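Putative uncharacterized protein (Ustilago maydis, PDB 4GNX) binds single-stranded DNA as a subunit of replication protein A, through several OB folds, the last of which carries a zinc site. Local coordinates at residues Ile301-Leu306 / Ser386-Ala391; Asn305-Ala310 / Met372-Leu377; Ala366-Gly371 / Arg398-Asn403. One frame throughout, in Å; residues are numbered along the deposited sequence.

Contact 1. Residues Ile301-Leu306 / Ser386-Ala391; sequences IKQENL and SEFSAA. With nucleotides of chain G.
Gln303 reaches across to the helix of Ser386-Ala391 and lays its amide group between two of that helix's side chains. OE1 comes up to the rim of the Phe388 ring, close to the ring plane, with OE1 to CE2 at 3.6 Å, while on the other branch of the amide NE2 packs against the CB of Ser389, also at 3.6 Å. Amide and ring planes stand nearly perpendicular, 86° apart, and the two side chains run past each other in opposite directions. The ring gets there because its CG lies anti to the backbone N (chi1 159°), which swings CE2 forward from a CB that does not itself aim at the partner. The better-packed side continues with Phe388 resting on Leu377 and on the side chain of Arg381 in helix 374-381, and with Leu306 on Leu392 and Leu346. Ser389 OG makes a weak bond to Ser386 O within its own helix.

Residues Gln303 to Leu306 make a type II beta turn that interrupts the long strand 290-310 of an OB fold, closed by a weak Leu306 N to Gln303 O bond, and this turn separates the packed side from the DNA side. On the DNA side the packing gives way to polar and solvent-accessible groups. Lys302, extended beyond CG, lies along nucleotides of chain G; its NZ donates to O2 of the DT18 base at 3.3 Å and weakly to O4' of the same nucleotide at 3.4 Å. CG of Lys302 lies 3.7 Å from OP1 of DT19. The exposed Glu304 turns its carboxylate to the same phosphate, where OE2 lies 2.8 Å from OP2 of DT19.

Contact 2. Residues Asn305-Ala310 / Met372-Leu377; sequences NLYYTA and MSAGEL. With nucleotides of chain G.
Apolar packing carries this contact, with Leu377 as the meeting point. Its CD1 touches CD1 of Leu306 at 3.5 Å, the two leucine side chains crossing at about a right angle, and the same methyl lies at the edge of the Tyr307 ring, near its plane, 3.9 Å from CE2. Closer to the backbone, CB of Tyr307 meets CB of Ala374 at 4.1 Å. With CG placed between its own backbone N and carbonyl carbon (chi1 53°), the Tyr307 ring stands beside the helix, where Ala374 O lies over one face, offset toward the rim.

Polar bonds stay within the start of the helix. Ser373 OG accepts from Glu376 N at 3.1 Å, and Ser373 N donates in return to the anti lone pair of Glu376 OE1 at 2.6 Å, almost straight at 169°. This capping box fixes the first turn, from which Ala374 and Leu377 face the strand.

DNA contacts belong to the other side of the strand. Tyr308 points away from the helix and lays one ring face against C5' of DT14 of chain G, 3.8 Å from CD1, while its OH bonds to Asn317 O. Tyr307 packing on the helix and Tyr308 on the DNA put the two faces of one OB-fold strand to different uses, the second as part of its single-stranded DNA-binding surface.

Contact 3. Residues Ala366-Gly371 / Arg398-Asn403; sequences ATQLIG and RMYMFN
Leu369 lays its CD1 methyl over one face of the Tyr400 ring, 4.1 Å from the ring centroid and 17° off the ring normal, a CH-pi contact. The methyl is displaced toward the rim on the CE2 and CZ side, and the two side chains slide past each other in opposite directions. This joins the helix 363-370 to strand 398-411 of the antiparallel OB-fold sheet; in OB folds a helix commonly packs against the barrel between the third and fourth strands, and here strand 355-362 leads into helix 363-370. Helix and strand segments run nearly antiparallel, at 154°, with their axes 11.2 Å apart, a gap filled by side chains.

The other methyl of Leu369 serves the next inward-facing residue of the strand. CD2 lies near the plane of the Phe402 ring at its edge, 4.4 Å from CE2, so one leucine touches a face with one branch and an edge with the other. The two aromatics are themselves packed together, with CB of Tyr400 over a face of the Phe402 ring, offset toward its rim. Tyr400 keeps its CG beside the backbone N, anti to the carbonyl carbon (chi1 -62°), which brings the ring up to Leu369. Phe402 continues the apolar layer onto Ala296 and Val298 of strand 290-310, and Leu369 also meets Ala424 of strand 414-426.

Toward the outside the contact becomes thinner and polar. Gln368 is exposed; its amide NE2 is bonded to Ala424 O, and OE1 lies obliquely to the Tyr400 ring, 4.3 Å from CE2. Tyr400 OH stands 3.9 Å from Gln368 O.

How the contacts relate
All three contacts lie within the C-terminal OB fold, on the same side of the chain's centre. Contacts 1 and 2 are neighbours, their centres about 10 Å apart, and share Asn305 and Leu306 of strand 290-310; the centre of contact 3 lies about 15 Å from that of contact 1 and about 16 Å from that of contact 2. Along the chain, helices 363-370, 374-381 and 385-395 precede strand 398-411, so contact 3 alternates with the others. A probable hydrogen bond from Met372 N to Thr367 O and Leu306 packing on Ile370 link them. The helices thus back neighbouring strands 290-310 and 398-411, while chain G is met beside contacts 1 and 2, contact 3 staying about 8 Å from the DNA at its nearest atom.

Contact 1. Residues Ile301-Leu306 / Ser386-Ala391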
loop_
_atom_site.group_PDB
_atom_site.type_symbol
_atom_site.label_atom_id
_atom_site.label_comp_id
_atom_site.label_asym_id
_atom_site.label_seq_id
_atom_site.Cartn_x
_atom_site.Cartn_y
_atom_site.Cartn_z
ATOM N N ILE C 301 -7.203 12.894 19.982
ATOM C CA ILE C 301 -6.094 13.169 20.903
ATOM C C ILE C 301 -6.662 13.446 22.280
ATOM O O ILE C 301 -7.569 14.256 22.428
ATOM C CB ILE C 301 -5.226 14.341 20.418
ATOM C CG1 ILE C 301 -4.772 14.071 18.977
ATOM C CG2 ILE C 301 -4.007 14.478 21.306
ATOM C CD1 ILE C 301 -4.712 15.283 18.079
ATOM N N LYS C 302 -6.161 12.727 23.272
ATOM C CA LYS C 302 -6.616 12.865 24.657
ATOM C C LYS C 302 -6.140 14.198 25.234
ATOM O O LYS C 302 -4.932 14.449 25.311
ATOM C CB LYS C 302 -6.087 11.694 25.475
ATOM C CG LYS C 302 -6.232 11.815 26.976
ATOM C CD LYS C 302 -5.549 10.633 27.653
ATOM C CE LYS C 302 -6.106 10.399 29.044
ATOM N NZ LYS C 302 -5.716 9.069 29.583
ATOM N N GLN C 303 -7.091 15.054 25.614
ATOM C CA GLN C 303 -6.774 16.392 26.120
ATOM C C GLN C 303 -6.057 16.353 27.466
ATOM O O GLN C 303 -4.972 16.900 27.609
ATOM C CB GLN C 303 -8.029 17.261 26.225
ATOM C CG GLN C 303 -8.836 17.333 24.938
ATOM C CD GLN C 303 -9.443 18.709 24.673
ATOM O OE1 GLN C 303 -9.539 19.562 25.569
ATOM N NE2 GLN C 303 -9.853 18.933 23.423
ATOM N N GLU C 304 -6.674 15.710 28.448
ATOM C CA GLU C 304 -6.104 15.626 29.782
ATOM C C GLU C 304 -4.758 14.912 29.754
ATOM O O GLU C 304 -4.612 13.848 29.130
ATOM C CB GLU C 304 -7.066 14.951 30.767
ATOM C CG GLU C 304 -7.678 13.638 30.288
ATOM C CD GLU C 304 -7.788 12.600 31.396
ATOM O OE1 GLU C 304 -7.215 12.822 32.490
ATOM O OE2 GLU C 304 -8.435 11.551 31.173
ATOM N N ASN C 305 -3.784 15.544 30.414
ATOM C CA ASN C 305 -2.421 15.049 30.533
ATOM C C ASN C 305 -1.673 14.885 29.202
ATOM O O ASN C 305 -0.906 13.947 29.013
ATOM C CB ASN C 305 -2.408 13.757 31.345
ATOM C CG ASN C 305 -1.073 13.507 32.009
ATOM O OD1 ASN C 305 -0.430 12.487 31.750
ATOM N ND2 ASN C 305 -0.633 14.447 32.864
ATOM N N LEU C 306 -1.899 15.814 28.282
ATOM C CA LEU C 306 -1.227 15.818 26.982
ATOM C C LEU C 306 0.261 16.064 27.168
ATOM O O LEU C 306 1.093 15.517 26.452
ATOM C CB LEU C 306 -1.801 16.937 26.115
ATOM C CG LEU C 306 -2.091 16.720 24.632
ATOM C CD1 LEU C 306 -2.475 18.053 24.026
ATOM C CD2 LEU C 306 -0.958 16.076 23.832
ATOM N N SER C 386 -11.028 27.202 24.117
ATOM C CA SER C 386 -11.587 27.146 22.774
ATOM C C SER C 386 -10.509 27.049 21.706
ATOM O O SER C 386 -10.561 26.161 20.855
ATOM C CB SER C 386 -12.446 28.384 22.523
ATOM O OG SER C 386 -11.840 29.538 23.095
ATOM N N GLU C 387 -9.527 27.946 21.753
ATOM C CA GLU C 387 -8.457 27.932 20.754
ATOM C C GLU C 387 -7.504 26.765 20.956
ATOM O O GLU C 387 -6.878 26.281 20.006
ATOM C CB GLU C 387 -7.708 29.255 20.744
ATOM C CG GLU C 387 -8.587 30.384 20.242
ATOM C CD GLU C 387 -7.863 31.323 19.301
ATOM O OE1 GLU C 387 -7.090 32.177 19.797
ATOM O OE2 GLU C 387 -8.088 31.213 18.067
ATOM N N PHE C 388 -7.412 26.316 22.203
ATOM C CA PHE C 388 -6.624 25.149 22.550
ATOM C C PHE C 388 -7.280 23.843 22.071
ATOM O O PHE C 388 -6.591 22.943 21.590
ATOM C CB PHE C 388 -6.355 25.126 24.053
ATOM C CG PHE C 388 -6.009 23.780 24.575
ATOM C CD1 PHE C 388 -4.701 23.330 24.541
ATOM C CD2 PHE C 388 -6.997 22.945 25.095
ATOM C CE1 PHE C 388 -4.377 22.068 25.026
ATOM C CE2 PHE C 388 -6.683 21.685 25.579
ATOM C CZ PHE C 388 -5.370 21.243 25.543
ATOM N N SER C 389 -8.598 23.724 22.203
ATOM C CA SER C 389 -9.263 22.529 21.689
ATOM C C SER C 389 -9.407 22.546 20.153
ATOM O O SER C 389 -9.434 21.499 19.524
ATOM C CB SER C 389 -10.592 22.270 22.401
ATOM O OG SER C 389 -11.583 23.160 21.945
ATOM N N ALA C 390 -9.471 23.739 19.563
ATOM C CA ALA C 390 -9.386 23.900 18.105
ATOM C C ALA C 390 -8.088 23.311 17.567
ATOM O O ALA C 390 -8.109 22.577 16.593
ATOM C CB ALA C 390 -9.503 25.362 17.699
ATOM N N ALA C 391 -6.964 23.622 18.206
ATOM C CA ALA C 391 -5.666 23.064 17.814
ATOM C C ALA C 391 -5.667 21.531 17.790
ATOM O O ALA C 391 -5.113 20.926 16.873
ATOM C CB ALA C 391 -4.574 23.582 18.725
ATOM P P DT G 18 -10.661 4.440 30.016
ATOM O OP1 DT G 18 -11.286 4.720 31.337
ATOM O OP2 DT G 18 -11.139 3.290 29.207
ATOM O "O5'" DT G 18 -10.794 5.760 29.137
ATOM C "C5'" DT G 18 -10.575 7.066 29.712
ATOM C "C4'" DT G 18 -9.729 7.909 28.786
ATOM O "O4'" DT G 18 -8.465 7.247 28.594
ATOM C "C3'" DT G 18 -10.310 8.103 27.385
ATOM O "O3'" DT G 18 -11.071 9.319 27.262
ATOM C "C2'" DT G 18 -9.101 8.066 26.465
ATOM C "C1'" DT G 18 -7.949 7.537 27.311
ATOM N N1 DT G 18 -7.299 6.315 26.810
ATOM C C2 DT G 18 -5.937 6.356 26.624
ATOM O O2 DT G 18 -5.267 7.356 26.823
ATOM N N3 DT G 18 -5.384 5.179 26.186
ATOM C C4 DT G 18 -6.040 3.990 25.935
ATOM O O4 DT G 18 -5.407 3.013 25.546
ATOM C C5 DT G 18 -7.468 4.014 26.164
ATOM C C7 DT G 18 -8.264 2.770 25.914
ATOM C C6 DT G 18 -8.018 5.159 26.593
ATOM P P DT G 19 -10.617 10.822 27.636
ATOM O OP1 DT G 19 -9.863 11.379 26.486
ATOM O OP2 DT G 19 -9.985 10.817 28.979
ATOM O "O5'" DT G 19 -11.952 11.692 27.754
ATOM C "C5'" DT G 19 -13.235 11.219 27.295
ATOM C "C4'" DT G 19 -13.350 11.362 25.794
ATOM O "O4'" DT G 19 -12.784 10.196 25.154
ATOM C "C3'" DT G 19 -14.774 11.432 25.260
ATOM O "O3'" DT G 19 -14.713 12.034 23.964
ATOM C "C2'" DT G 19 -15.145 9.964 25.145
ATOM C "C1'" DT G 19 -13.826 9.326 24.710
ATOM N N1 DT G 19 -13.547 7.975 25.250
ATOM C C2 DT G 19 -12.582 7.222 24.617
ATOM O O2 DT G 19 -11.972 7.610 23.632
ATOM N N3 DT G 19 -12.358 5.988 25.180
ATOM C C4 DT G 19 -12.986 5.448 26.287
ATOM O O4 DT G 19 -12.677 4.325 26.677
ATOM C C5 DT G 19 -13.986 6.295 26.903
ATOM C C7 DT G 19 -14.718 5.795 28.108
ATOM C C6 DT G 19 -14.209 7.500 26.364
#

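Contact 2. Residues Asn305-Ala310 / Met372-Leu377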
loop_
_atom_site.group_PDB
_atom_site.type_symbol
_atom_site.label_atom_id
_atom_site.label_comp_id
_atom_site.label_asym_id
_atom_site.label_seq_id
_atom_site.Cartn_x
_atom_site.Cartn_y
_atom_site.Cartn_z
ATOM N N ASN C 305 -3.784 15.544 30.414
ATOM C CA ASN C 305 -2.421 15.049 30.533
ATOM C C ASN C 305 -1.673 14.885 29.202
ATOM O O ASN C 305 -0.906 13.947 29.013
ATOM C CB ASN C 305 -2.408 13.757 31.345
ATOM C CG ASN C 305 -1.073 13.507 32.009
ATOM O OD1 ASN C 305 -0.430 12.487 31.750
ATOM N ND2 ASN C 305 -0.633 14.447 32.864
ATOM N N LEU C 306 -1.899 15.814 28.282
ATOM C CA LEU C 306 -1.227 15.818 26.982
ATOM C C LEU C 306 0.261 16.064 27.168
ATOM O O LEU C 306 1.093 15.517 26.452
ATOM C CB LEU C 306 -1.801 16.937 26.115
ATOM C CG LEU C 306 -2.091 16.720 24.632
ATOM C CD1 LEU C 306 -2.475 18.053 24.026
ATOM C CD2 LEU C 306 -0.958 16.076 23.832
ATOM N N TYR C 307 0.587 16.923 28.123
ATOM C CA TYR C 307 1.965 17.258 28.389
ATOM C C TYR C 307 2.256 17.352 29.880
ATOM O O TYR C 307 1.359 17.557 30.694
ATOM C CB TYR C 307 2.357 18.549 27.674
ATOM C CG TYR C 307 1.448 19.713 27.952
ATOM C CD1 TYR C 307 1.512 20.403 29.170
ATOM C CD2 TYR C 307 0.531 20.140 26.998
ATOM C CE1 TYR C 307 0.686 21.484 29.430
ATOM C CE2 TYR C 307 -0.295 21.226 27.244
ATOM C CZ TYR C 307 -0.212 21.887 28.462
ATOM O OH TYR C 307 -1.026 22.957 28.718
ATOM N N TYR C 308 3.522 17.155 30.214
ATOM C CA TYR C 308 3.980 17.216 31.581
ATOM C C TYR C 308 5.003 18.324 31.676
ATOM O O TYR C 308 5.559 18.749 30.655
ATOM C CB TYR C 308 4.559 15.869 32.048
ATOM C CG TYR C 308 5.871 15.469 31.419
ATOM C CD1 TYR C 308 7.079 15.576 32.127
ATOM C CD2 TYR C 308 5.910 14.977 30.113
ATOM C CE1 TYR C 308 8.285 15.215 31.540
ATOM C CE2 TYR C 308 7.108 14.612 29.519
ATOM C CZ TYR C 308 8.284 14.736 30.230
ATOM O OH TYR C 308 9.438 14.367 29.604
ATOM N N THR C 309 5.209 18.810 32.898
ATOM C CA THR C 309 6.228 19.817 33.192
ATOM C C THR C 309 7.574 19.131 33.420
ATOM O O THR C 309 7.717 18.319 34.331
ATOM C CB THR C 309 5.874 20.643 34.448
ATOM O OG1 THR C 309 5.808 19.769 35.584
ATOM C CG2 THR C 309 4.544 21.357 34.289
ATOM N N ALA C 310 8.556 19.484 32.593
ATOM C CA ALA C 310 9.858 18.792 32.556
ATOM C C ALA C 310 11.071 19.652 32.942
ATOM O O ALA C 310 11.005 20.886 32.938
ATOM C CB ALA C 310 10.067 18.149 31.183
ATOM N N MET C 372 2.979 22.293 16.700
ATOM C CA MET C 372 3.236 23.185 17.814
ATOM C C MET C 372 4.020 22.457 18.889
ATOM O O MET C 372 3.753 21.293 19.166
ATOM C CB MET C 372 1.903 23.579 18.396
ATOM C CG MET C 372 1.839 24.982 18.902
ATOM S SD MET C 372 0.205 25.275 19.578
ATOM C CE MET C 372 -0.800 25.047 18.107
ATOM N N SER C 373 4.990 23.128 19.491
ATOM C CA SER C 373 5.687 22.576 20.649
ATOM C C SER C 373 4.738 22.570 21.841
ATOM O O SER C 373 3.748 23.315 21.857
ATOM C CB SER C 373 6.905 23.414 20.994
ATOM O OG SER C 373 6.502 24.601 21.662
ATOM N N ALA C 374 5.044 21.747 22.839
ATOM C CA ALA C 374 4.195 21.660 24.037
ATOM C C ALA C 374 4.117 22.987 24.808
ATOM O O ALA C 374 3.099 23.285 25.449
ATOM C CB ALA C 374 4.640 20.524 24.947
ATOM N N GLY C 375 5.188 23.776 24.719
ATOM C CA GLY C 375 5.227 25.115 25.291
ATOM C C GLY C 375 4.220 26.028 24.621
ATOM O O GLY C 375 3.470 26.743 25.300
ATOM N N GLU C 376 4.193 25.985 23.287
ATOM C CA GLU C 376 3.290 26.818 22.486
ATOM C C GLU C 376 1.820 26.461 22.756
ATOM O O GLU C 376 0.935 27.328 22.798
ATOM C CB GLU C 376 3.597 26.650 20.996
ATOM C CG GLU C 376 4.939 27.191 20.511
ATOM C CD GLU C 376 5.249 26.814 19.054
ATOM O OE1 GLU C 376 5.442 25.608 18.764
ATOM O OE2 GLU C 376 5.317 27.727 18.191
ATOM N N LEU C 377 1.572 25.173 22.932
ATOM C CA LEU C 377 0.243 24.691 23.222
ATOM C C LEU C 377 -0.242 25.211 24.564
ATOM O O LEU C 377 -1.374 25.692 24.687
ATOM C CB LEU C 377 0.247 23.170 23.242
ATOM C CG LEU C 377 -0.924 22.465 22.578
ATOM C CD1 LEU C 377 -1.310 21.301 23.460
ATOM C CD2 LEU C 377 -2.117 23.378 22.338
ATOM P P DT G 13 14.442 10.962 31.054
ATOM O OP1 DT G 13 14.218 12.378 31.418
ATOM O OP2 DT G 13 15.352 10.142 31.898
ATOM O "O5'" DT G 13 13.028 10.227 30.945
ATOM C "C5'" DT G 13 11.905 10.580 31.783
ATOM C "C4'" DT G 13 10.793 11.193 30.960
ATOM O "O4'" DT G 13 11.172 11.257 29.574
ATOM C "C3'" DT G 13 9.474 10.429 30.964
ATOM O "O3'" DT G 13 8.610 10.991 31.944
ATOM C "C2'" DT G 13 8.853 10.770 29.619
ATOM C "C1'" DT G 13 9.999 11.312 28.773
ATOM N N1 DT G 13 10.252 10.525 27.562
ATOM C C2 DT G 13 10.523 11.182 26.380
ATOM O O2 DT G 13 10.541 12.400 26.282
ATOM N N3 DT G 13 10.766 10.355 25.310
ATOM C C4 DT G 13 10.769 8.971 25.307
ATOM O O4 DT G 13 11.003 8.363 24.264
ATOM C C5 DT G 13 10.479 8.350 26.583
ATOM C C7 DT G 13 10.460 6.857 26.680
ATOM C C6 DT G 13 10.242 9.148 27.631
ATOM P P DT G 14 8.499 10.323 33.374
ATOM O OP1 DT G 14 9.455 11.056 34.248
ATOM O OP2 DT G 14 8.584 8.845 33.254
ATOM O "O5'" DT G 14 6.991 10.723 33.682
ATOM C "C5'" DT G 14 6.472 11.986 33.235
ATOM C "C4'" DT G 14 5.010 12.085 33.598
ATOM O "O4'" DT G 14 4.226 11.598 32.489
ATOM C "C3'" DT G 14 4.608 11.241 34.807
ATOM O "O3'" DT G 14 3.643 11.885 35.640
ATOM C "C2'" DT G 14 4.039 9.975 34.199
ATOM C "C1'" DT G 14 3.533 10.406 32.832
ATOM N N1 DT G 14 3.806 9.403 31.786
ATOM C C2 DT G 14 2.734 8.831 31.138
ATOM O O2 DT G 14 1.574 9.136 31.367
ATOM N N3 DT G 14 3.073 7.886 30.197
ATOM C C4 DT G 14 4.346 7.467 29.855
ATOM O O4 DT G 14 4.496 6.612 28.987
ATOM C C5 DT G 14 5.424 8.105 30.582
ATOM C C7 DT G 14 6.837 7.712 30.285
ATOM C C6 DT G 14 5.103 9.026 31.500
#

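Contact 3. Residues Ala366-Gly371 / Arg398-Asn403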
loop_
_atom_site.group_PDB
_atom_site.type_symbol
_atom_site.label_atom_id
_atom_site.label_comp_id
_atom_site.label_asym_id
_atom_site.label_seq_id
_atom_site.Cartn_x
_atom_site.Cartn_y
_atom_site.Cartn_z
ATOM N N ALA C 366 5.079 14.084 18.497
ATOM C CA ALA C 366 3.828 14.716 18.877
ATOM C C ALA C 366 3.743 16.172 18.434
ATOM O O ALA C 366 2.643 16.696 18.243
ATOM C CB ALA C 366 3.583 14.579 20.370
ATOM N N THR C 367 4.902 16.810 18.242
ATOM C CA THR C 367 4.942 18.211 17.815
ATOM C C THR C 367 4.392 18.407 16.409
ATOM O O THR C 367 3.606 19.321 16.173
ATOM C CB THR C 367 6.349 18.831 17.927
ATOM O OG1 THR C 367 6.746 18.863 19.299
ATOM C CG2 THR C 367 6.352 20.252 17.401
ATOM N N GLN C 368 4.799 17.549 15.484
ATOM C CA GLN C 368 4.261 17.607 14.133
ATOM C C GLN C 368 2.817 17.141 14.090
ATOM O O GLN C 368 2.050 17.543 13.221
ATOM C CB GLN C 368 5.105 16.791 13.163
ATOM C CG GLN C 368 5.335 15.358 13.607
ATOM C CD GLN C 368 5.659 14.432 12.450
ATOM O OE1 GLN C 368 5.069 14.534 11.360
ATOM N NE2 GLN C 368 6.600 13.509 12.681
ATOM N N LEU C 369 2.431 16.297 15.029
ATOM C CA LEU C 369 1.051 15.884 15.062
ATOM C C LEU C 369 0.120 17.018 15.473
ATOM O O LEU C 369 -1.072 16.959 15.214
ATOM C CB LEU C 369 0.870 14.653 15.942
ATOM C CG LEU C 369 0.661 13.384 15.106
ATOM C CD1 LEU C 369 1.887 12.986 14.289
ATOM C CD2 LEU C 369 0.239 12.228 15.983
ATOM N N ILE C 370 0.676 18.061 16.082
ATOM C CA ILE C 370 -0.115 19.196 16.565
ATOM C C ILE C 370 0.328 20.511 15.906
ATOM O O ILE C 370 -0.418 21.490 15.882
ATOM C CB ILE C 370 -0.083 19.270 18.113
ATOM C CG1 ILE C 370 -0.727 18.007 18.692
ATOM C CG2 ILE C 370 -0.811 20.505 18.640
ATOM C CD1 ILE C 370 -0.195 17.606 20.041
ATOM N N GLY C 371 1.533 20.514 15.341
ATOM C CA GLY C 371 2.045 21.655 14.579
ATOM C C GLY C 371 2.511 22.727 15.531
ATOM O O GLY C 371 2.456 23.915 15.214
ATOM N N ARG C 398 -6.385 13.632 10.102
ATOM C CA ARG C 398 -5.156 13.708 9.307
ATOM C C ARG C 398 -4.507 12.350 9.255
ATOM O O ARG C 398 -4.571 11.597 10.231
ATOM C CB ARG C 398 -4.170 14.706 9.897
ATOM C CG ARG C 398 -4.661 16.122 9.936
ATOM C CD ARG C 398 -3.570 17.033 9.409
ATOM N NE ARG C 398 -3.789 18.391 9.877
ATOM C CZ ARG C 398 -4.219 19.376 9.115
ATOM N NH1 ARG C 398 -4.455 19.161 7.827
ATOM N NH2 ARG C 398 -4.394 20.580 9.640
ATOM N N MET C 399 -3.860 12.054 8.130
ATOM C CA MET C 399 -3.385 10.705 7.826
ATOM C C MET C 399 -1.861 10.561 7.844
ATOM O O MET C 399 -1.132 11.377 7.258
ATOM C CB MET C 399 -3.925 10.290 6.466
ATOM C CG MET C 399 -4.034 8.792 6.281
ATOM S SD MET C 399 -4.968 8.328 4.810
ATOM C CE MET C 399 -6.419 9.394 4.968
ATOM N N TYR C 400 -1.374 9.506 8.496
ATOM C CA TYR C 400 0.078 9.328 8.647
ATOM C C TYR C 400 0.550 7.923 8.411
ATOM O O TYR C 400 -0.179 6.972 8.675
ATOM C CB TYR C 400 0.546 9.726 10.062
ATOM C CG TYR C 400 0.298 11.160 10.403
ATOM C CD1 TYR C 400 -0.921 11.575 10.913
ATOM C CD2 TYR C 400 1.272 12.097 10.187
ATOM C CE1 TYR C 400 -1.157 12.894 11.204
ATOM C CE2 TYR C 400 1.055 13.424 10.476
ATOM C CZ TYR C 400 -0.159 13.816 10.985
ATOM O OH TYR C 400 -0.349 15.145 11.276
ATOM N N MET C 401 1.783 7.798 7.934
ATOM C CA MET C 401 2.517 6.560 8.092
ATOM C C MET C 401 3.123 6.579 9.475
ATOM O O MET C 401 3.838 7.510 9.828
ATOM C CB MET C 401 3.603 6.402 7.040
ATOM C CG MET C 401 3.187 5.565 5.828
ATOM S SD MET C 401 2.625 3.878 6.196
ATOM C CE MET C 401 3.831 3.387 7.431
ATOM N N PHE C 402 2.815 5.564 10.267
ATOM C CA PHE C 402 3.330 5.471 11.623
ATOM C C PHE C 402 4.311 4.322 11.763
ATOM O O PHE C 402 4.009 3.179 11.439
ATOM C CB PHE C 402 2.187 5.230 12.614
ATOM C CG PHE C 402 1.268 6.388 12.795
ATOM C CD1 PHE C 402 -0.032 6.328 12.316
ATOM C CD2 PHE C 402 1.683 7.523 13.480
ATOM C CE1 PHE C 402 -0.903 7.389 12.486
ATOM C CE2 PHE C 402 0.823 8.590 13.660
ATOM C CZ PHE C 402 -0.477 8.523 13.165
ATOM N N ASN C 403 5.484 4.629 12.270
ATOM C CA ASN C 403 6.455 3.606 12.565
ATOM C C ASN C 403 6.426 3.344 14.060
ATOM O O ASN C 403 6.622 4.253 14.870
ATOM C CB ASN C 403 7.846 4.044 12.110
ATOM C CG ASN C 403 8.834 2.908 12.132
ATOM O OD1 ASN C 403 8.465 1.766 11.865
ATOM N ND2 ASN C 403 10.092 3.200 12.467
#